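Local coordinates for protein caltubin, EF-hand (PDB 6VAN) that probably binds calcium through EF-hand loops, which here hold strontium ions, at residues V29-Y32 / I33-F36. Numbering follows the deposited sequence.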
loop_
_atom_site.group_PDB
_atom_site.type_symbol
_atom_site.label_atom_id
_atom_site.label_comp_id
_atom_site.label_asym_id
_atom_site.label_seq_id
_atom_site.Cartn_x
_atom_site.Cartn_y
_atom_site.Cartn_z
ATOM N N VAL A 29 8.551 9.017 1.575
ATOM C CA VAL A 29 7.758 7.783 1.851
ATOM C C VAL A 29 6.724 8.169 2.909
ATOM O O VAL A 29 5.572 7.783 2.772
ATOM C CB VAL A 29 8.633 6.596 2.271
ATOM C CG1 VAL A 29 7.801 5.381 2.673
ATOM C CG2 VAL A 29 9.615 6.224 1.164
ATOM N N LYS A 30 7.103 8.966 3.906
ATOM C CA LYS A 30 6.184 9.400 4.997
ATOM C C LYS A 30 5.028 10.214 4.426
ATOM O O LYS A 30 3.888 9.887 4.759
ATOM C CB LYS A 30 6.940 10.190 6.060
ATOM C CG LYS A 30 6.152 10.376 7.339
ATOM C CD LYS A 30 6.996 10.815 8.483
ATOM C CE LYS A 30 6.193 11.063 9.737
ATOM N NZ LYS A 30 7.069 11.591 10.807
ATOM N N ASN A 31 5.291 11.204 3.579
ATOM C CA ASN A 31 4.255 12.046 2.935
ATOM C C ASN A 31 3.343 11.164 2.074
ATOM O O ASN A 31 2.133 11.430 2.045
ATOM C CB ASN A 31 4.910 13.211 2.201
ATOM C CG ASN A 31 5.278 14.329 3.153
ATOM O OD1 ASN A 31 5.151 14.183 4.374
ATOM N ND2 ASN A 31 5.720 15.455 2.609
ATOM N N TYR A 32 3.901 10.122 1.465
ATOM C CA TYR A 32 3.139 9.098 0.710
ATOM C C TYR A 32 2.152 8.384 1.650
ATOM O O TYR A 32 0.926 8.458 1.436
ATOM C CB TYR A 32 4.110 8.140 0.025
ATOM C CG TYR A 32 3.456 6.897 -0.492
ATOM C CD1 TYR A 32 2.554 6.964 -1.531
ATOM C CD2 TYR A 32 3.728 5.660 0.070
ATOM C CE1 TYR A 32 1.954 5.821 -2.028
ATOM C CE2 TYR A 32 3.130 4.506 -0.408
ATOM C CZ TYR A 32 2.228 4.598 -1.449
ATOM O OH TYR A 32 1.628 3.477 -1.942
ATOM N N ILE A 33 2.654 7.729 2.692
ATOM C CA ILE A 33 1.790 6.921 3.603
ATOM C C ILE A 33 0.841 7.852 4.367
ATOM O O ILE A 33 -0.289 7.424 4.661
ATOM C CB ILE A 33 2.625 6.034 4.534
ATOM C CG1 ILE A 33 3.448 5.017 3.729
ATOM C CG2 ILE A 33 1.743 5.358 5.572
ATOM C CD1 ILE A 33 4.378 4.183 4.556
ATOM N N ARG A 34 1.248 9.083 4.666
ATOM C CA ARG A 34 0.425 10.022 5.473
ATOM C C ARG A 34 -0.884 10.352 4.761
ATOM O O ARG A 34 -1.844 10.677 5.481
ATOM C CB ARG A 34 1.176 11.326 5.740
ATOM C CG ARG A 34 1.847 11.368 7.096
ATOM C CD ARG A 34 2.461 12.740 7.372
ATOM N NE ARG A 34 2.939 12.869 8.743
ATOM C CZ ARG A 34 3.710 13.854 9.196
ATOM N NH1 ARG A 34 4.110 14.815 8.376
ATOM N NH2 ARG A 34 4.092 13.863 10.466
ATOM N N ARG A 35 -0.917 10.294 3.429
ATOM C CA ARG A 35 -2.150 10.524 2.640
ATOM C C ARG A 35 -3.269 9.643 3.218
ATOM O O ARG A 35 -4.365 10.157 3.371
ATOM C CB ARG A 35 -1.925 10.243 1.155
ATOM C CG ARG A 35 -1.143 11.334 0.429
ATOM C CD ARG A 35 -0.475 10.883 -0.865
ATOM N NE ARG A 35 -1.306 10.053 -1.752
ATOM C CZ ARG A 35 -1.234 8.717 -1.871
ATOM N NH1 ARG A 35 -0.370 8.010 -1.160
ATOM N NH2 ARG A 35 -2.043 8.086 -2.708
ATOM N N PHE A 36 -2.972 8.392 3.578
ATOM C CA PHE A 36 -4.013 7.388 3.946
ATOM C C PHE A 36 -3.837 6.827 5.358
ATOM O O PHE A 36 -4.776 6.188 5.842
ATOM C CB PHE A 36 -4.072 6.281 2.894
ATOM C CG PHE A 36 -2.779 5.568 2.578
ATOM C CD1 PHE A 36 -1.939 6.002 1.563
ATOM C CD2 PHE A 36 -2.441 4.399 3.232
ATOM C CE1 PHE A 36 -0.790 5.308 1.222
ATOM C CE2 PHE A 36 -1.287 3.709 2.887
ATOM C CZ PHE A 36 -0.449 4.179 1.912
HETATM O O HOH W 1 3.359 15.705 5.811
#
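Phe36 turns the edge of its ring toward one face of Tyr32, a T-shaped pair with centroids 5.6 Å apart and planes at 83°. Its CE1 sits over the rim of the tyrosine ring rather than its centre, 4.1 Å from Tyr32 CZ. Tyr32 reaches this place with CG anti to its own N (chi1 167°), and its CD2 also packs against Ile33 CG1. One face of the phenylalanine ring has Ile33 O above its centre.

The backbone carbonyl of Tyr32 is gripped twice by one residue. Arg35 N gives it a longer bond (3.3 Å to Tyr32 O), Arg35 NH1 a shorter one of 2.9 Å; both are bent, and the donors lie out of the carbonyl plane on opposite faces. A bend at chi3 folds the arginine back for this. Its guanidinium runs nearly parallel to the tyrosine ring (planes 14° apart) but is displaced past the rim, NH1 3.1 Å from Tyr32 CD1, so the two are not stacked. Regular i to i+4 bonds from Ile33 N to Val29 O and from Arg34 N to Lys30 O precede this tighter turn.

At the polar flank, Lys30 CE rests over one face of the Arg34 guanidinium, 3.6 Å from Arg34 NH2. The two like charges are close, but Lys30 NZ has a salt bridge to Asp42, which would ease their repulsion. One water bridges Asn31 and Arg34, donating to OD1 and accepting from NH1.

Val29 and Ile33 lie side by side on the buried flank. The arrangement is the C-terminal end of the exiting helix of an EF-hand, tightening into a turn and packed against helix 42-52 and, in the second EF-hand pair, helices 77-87 and 97-106.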